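PDB 4MBO: serine-rich Repeat Adhesion Glycoprotein (Srr1) from Streptococcus agalactiae, which binds fibrinogen as a bacterial surface adhesin, an activity consistent with attachment to the host. Local coordinates for residues 32-37 with 153-158. Residues are numbered along the deposited sequence; the frame is centred on the assembly and turned at random. Where two conformers were deposited one is given.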
ATOM      1  N   PRO A  32      18.297   6.297  -5.604  1.00 25.98           N
ATOM      2  CA  PRO A  32      18.315   4.990  -6.283  1.00 24.83           C
ATOM      3  C   PRO A  32      18.991   3.944  -5.409  1.00 24.55           C
ATOM      4  O   PRO A  32      20.016   4.224  -4.794  1.00 28.35           O
ATOM      5  CB  PRO A  32      19.061   5.292  -7.582  1.00 27.01           C
ATOM      6  CG  PRO A  32      18.729   6.728  -7.840  1.00 27.17           C
ATOM      7  CD  PRO A  32      18.752   7.378  -6.497  1.00 27.13           C
ATOM      8  N   GLY A  33      18.385   2.760  -5.315  1.00 22.69           N
ATOM      9  CA  GLY A  33      18.869   1.714  -4.435  1.00 21.81           C
ATOM     10  C   GLY A  33      17.875   1.422  -3.328  1.00 19.69           C
ATOM     11  O   GLY A  33      17.945   0.367  -2.694  1.00 20.60           O
ATOM     12  N   THR A  34      16.995   2.398  -3.039  1.00 20.41           N
ATOM     13  CA  THR A  34      15.980   2.259  -1.983  1.00 19.74           C
ATOM     14  C   THR A  34      14.631   2.804  -2.471  1.00 18.97           C
ATOM     15  O   THR A  34      14.565   3.927  -2.992  1.00 20.29           O
ATOM     16  CB  THR A  34      16.351   3.068  -0.719  1.00 23.42           C
ATOM     17  OG1 THR A  34      17.622   2.642  -0.203  1.00 26.73           O
ATOM     18  CG2 THR A  34      15.326   2.878   0.361  1.00 24.39           C
ATOM     19  N   VAL A  35      13.559   2.009  -2.352  1.00 16.91           N
ATOM     20  CA  VAL A  35      12.207   2.502  -2.651  1.00 17.42           C
ATOM     21  C   VAL A  35      11.557   2.896  -1.329  1.00 17.77           C
ATOM     22  O   VAL A  35      11.349   2.052  -0.449  1.00 17.35           O
ATOM     23  CB  VAL A  35      11.321   1.439  -3.348  1.00 17.55           C
ATOM     24  CG1 VAL A  35       9.940   2.000  -3.665  1.00 17.00           C
ATOM     25  CG2 VAL A  35      11.941   0.967  -4.634  1.00 17.06           C
ATOM     26  N   LYS A  36      11.238   4.175  -1.197  1.00 17.86           N
ATOM     27  CA  LYS A  36      10.611   4.724   0.021  1.00 18.57           C
ATOM     28  C   LYS A  36       9.101   4.674  -0.135  1.00 17.68           C
ATOM     29  O   LYS A  36       8.485   5.589  -0.678  1.00 18.11           O
ATOM     30  CB  LYS A  36      11.099   6.152   0.258  1.00 20.14           C
ATOM     31  CG  LYS A  36      12.612   6.248   0.393  1.00 22.13           C
ATOM     32  CD  LYS A  36      13.093   7.684   0.580  1.00 25.21           C
ATOM     33  CE  LYS A  36      14.612   7.810   0.496  1.00 27.54           C
ATOM     34  NZ  LYS A  36      15.047   9.226   0.292  1.00 30.52           N
ATOM     35  N   LEU A  37       8.503   3.619   0.411  1.00 16.69           N
ATOM     36  CA  LEU A  37       7.061   3.403   0.248  1.00 17.10           C
ATOM     37  C   LEU A  37       6.203   4.311   1.108  1.00 18.54           C
ATOM     38  O   LEU A  37       4.987   4.310   0.962  1.00 19.59           O
ATOM     39  CB  LEU A  37       6.692   1.937   0.458  1.00 16.41           C
ATOM     40  CG  LEU A  37       7.162   1.000  -0.644  1.00 16.16           C
ATOM     41  CD1 LEU A  37       6.795  -0.440  -0.319  1.00 16.19           C
ATOM     42  CD2 LEU A  37       6.582   1.359  -2.028  1.00 16.70           C
ATOM     43  N   GLU A 153      17.437  -4.212  -8.533  1.00 16.59           N
ATOM     44  CA  GLU A 153      17.493  -4.478  -7.102  1.00 17.45           C
ATOM     45  C   GLU A 153      17.335  -3.191  -6.300  1.00 17.05           C
ATOM     46  O   GLU A 153      17.938  -2.164  -6.637  1.00 17.84           O
ATOM     47  CB  GLU A 153      18.831  -5.129  -6.707  1.00 20.50           C
ATOM     48  CG  GLU A 153      19.009  -6.537  -7.199  1.00 22.81           C
ATOM     49  CD  GLU A 153      20.310  -7.128  -6.662  1.00 27.11           C
ATOM     50  OE1 GLU A 153      20.199  -8.071  -5.901  1.00 32.94           O
ATOM     51  OE2 GLU A 153      21.400  -6.593  -6.947  1.00 32.10           O
ATOM     52  N   GLU A 154      16.549  -3.258  -5.232  1.00 16.88           N
ATOM     53  CA  GLU A 154      16.310  -2.110  -4.361  1.00 16.57           C
ATOM     54  C   GLU A 154      15.979  -2.544  -2.963  1.00 15.62           C
ATOM     55  O   GLU A 154      15.270  -3.547  -2.793  1.00 15.56           O
ATOM     56  CB  GLU A 154      15.054  -1.303  -4.796  1.00 17.29           C
ATOM     57  CG  GLU A 154      14.936  -0.921  -6.251  1.00 19.48           C
ATOM     58  CD  GLU A 154      15.824   0.201  -6.667  1.00 22.24           C
ATOM     59  OE1 GLU A 154      16.413   0.884  -5.800  1.00 22.44           O
ATOM     60  OE2 GLU A 154      16.002   0.383  -7.903  1.00 23.10           O
ATOM     61  N   ARG A 155      16.461  -1.807  -1.964  1.00 16.22           N
ATOM     62  CA  ARG A 155      15.942  -1.993  -0.626  1.00 17.22           C
ATOM     63  C   ARG A 155      14.532  -1.380  -0.612  1.00 16.99           C
ATOM     64  O   ARG A 155      14.199  -0.524  -1.438  1.00 17.17           O
ATOM     65  CB  ARG A 155      16.803  -1.240   0.402  1.00 20.88           C
ATOM     66  CG  ARG A 155      18.209  -1.720   0.464  1.00 24.02           C
ATOM     67  CD  ARG A 155      19.012  -0.917   1.499  1.00 29.02           C
ATOM     68  NE  ARG A 155      20.411  -1.155   1.228  1.00 36.00           N
ATOM     69  CZ  ARG A 155      21.079  -0.542   0.251  1.00 39.82           C
ATOM     70  NH1 ARG A 155      22.353  -0.831   0.046  1.00 46.11           N
ATOM     71  NH2 ARG A 155      20.465   0.351  -0.535  1.00 39.71           N
ATOM     72  N   VAL A 156      13.730  -1.793   0.349  1.00 16.62           N
ATOM     73  CA  VAL A 156      12.383  -1.254   0.526  1.00 16.37           C
ATOM     74  C   VAL A 156      12.335  -0.654   1.923  1.00 17.29           C
ATOM     75  O   VAL A 156      12.658  -1.316   2.882  1.00 17.52           O
ATOM     76  CB  VAL A 156      11.326  -2.334   0.327  1.00 16.67           C
ATOM     77  CG1 VAL A 156       9.944  -1.788   0.640  1.00 17.34           C
ATOM     78  CG2 VAL A 156      11.409  -2.848  -1.108  1.00 18.12           C
ATOM     79  N   GLN A 157      11.931   0.598   2.007  0.70 16.66           N
ATOM     80  CA  GLN A 157      11.907   1.278   3.285  0.70 18.24           C
ATOM     81  C   GLN A 157      10.546   1.829   3.621  0.70 17.01           C
ATOM     82  O   GLN A 157       9.864   2.380   2.777  0.70 16.70           O
ATOM     83  CB  GLN A 157      12.916   2.435   3.231  0.70 21.04           C
ATOM     84  CG  GLN A 157      12.857   3.400   4.391  0.70 24.31           C
ATOM     85  CD  GLN A 157      13.897   4.489   4.252  0.70 26.33           C
ATOM     86  OE1 GLN A 157      15.084   4.227   4.330  0.70 33.79           O
ATOM     87  NE2 GLN A 157      13.448   5.710   4.041  0.70 28.55           N
ATOM     88  N   TYR A 158      10.174   1.660   4.882  1.00 16.84           N
ATOM     89  CA  TYR A 158       8.968   2.228   5.438  1.00 17.32           C
ATOM     90  C   TYR A 158       9.404   3.114   6.613  1.00 18.27           C
ATOM     91  O   TYR A 158      10.504   2.971   7.164  1.00 19.44           O
ATOM     92  CB  TYR A 158       8.067   1.152   5.990  1.00 16.20           C
ATOM     93  CG  TYR A 158       7.478   0.206   4.973  1.00 15.40           C
ATOM     94  CD1 TYR A 158       6.286   0.502   4.334  1.00 15.80           C
ATOM     95  CD2 TYR A 158       8.089  -1.018   4.682  1.00 15.66           C
ATOM     96  CE1 TYR A 158       5.717  -0.367   3.395  1.00 15.23           C
ATOM     97  CE2 TYR A 158       7.539  -1.888   3.758  1.00 15.12           C
ATOM     98  CZ  TYR A 158       6.340  -1.576   3.141  1.00 14.78           C
ATOM     99  OH  TYR A 158       5.775  -2.411   2.207  1.00 15.39           O
TER
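Leu37, Gln157 and Gly33 lose the most surface where the short strand 34-36 pairs in parallel with strand 148-157. The backbone bonds alternate. Arg155 N bonds to Gly33 O, Val35 N to Arg155 O, and Gln157 N to Val35 O at 2.9 Å and a nearly straight 172°. The last bond, Leu37 N to Gln157 O, spans 3.0 Å.

The Leu37 side chain reaches across with its CD1 branch. Leu37 CD1 lies 3.6 Å from Val156 CG1 and 3.7 Å from Tyr158 CZ. Leu37 and Tyr158 run side by side, and Tyr158 OH bonds to Ile131 O.

Gln157 was modelled in two conformers. In one of them CG is anti to the backbone N (chi1 170°), and the chain runs on extended alongside Lys36. There Gln157 NE2 comes 3.8 Å from Lys36 CG, a tentative contact, while Gln157 CB meets Thr34 CG2. Lys36 NZ is held instead by Ser30 and Glu31.

At the other end, Glu154 bends at chi2 (-75°) and brings OE1 to Gly33 N at 2.8 Å. This hydrogen bond is weak. Glu154 CB and CG also pack on Val35 CG2, on the buried face that Val35 shares with Val156 and that Leu43 and Pro126 cover.

Strand 34-36 is thus a parallel edge strand on an otherwise antiparallel sheet, consistent with the beta-sandwich of an Ig-like adhesin domain.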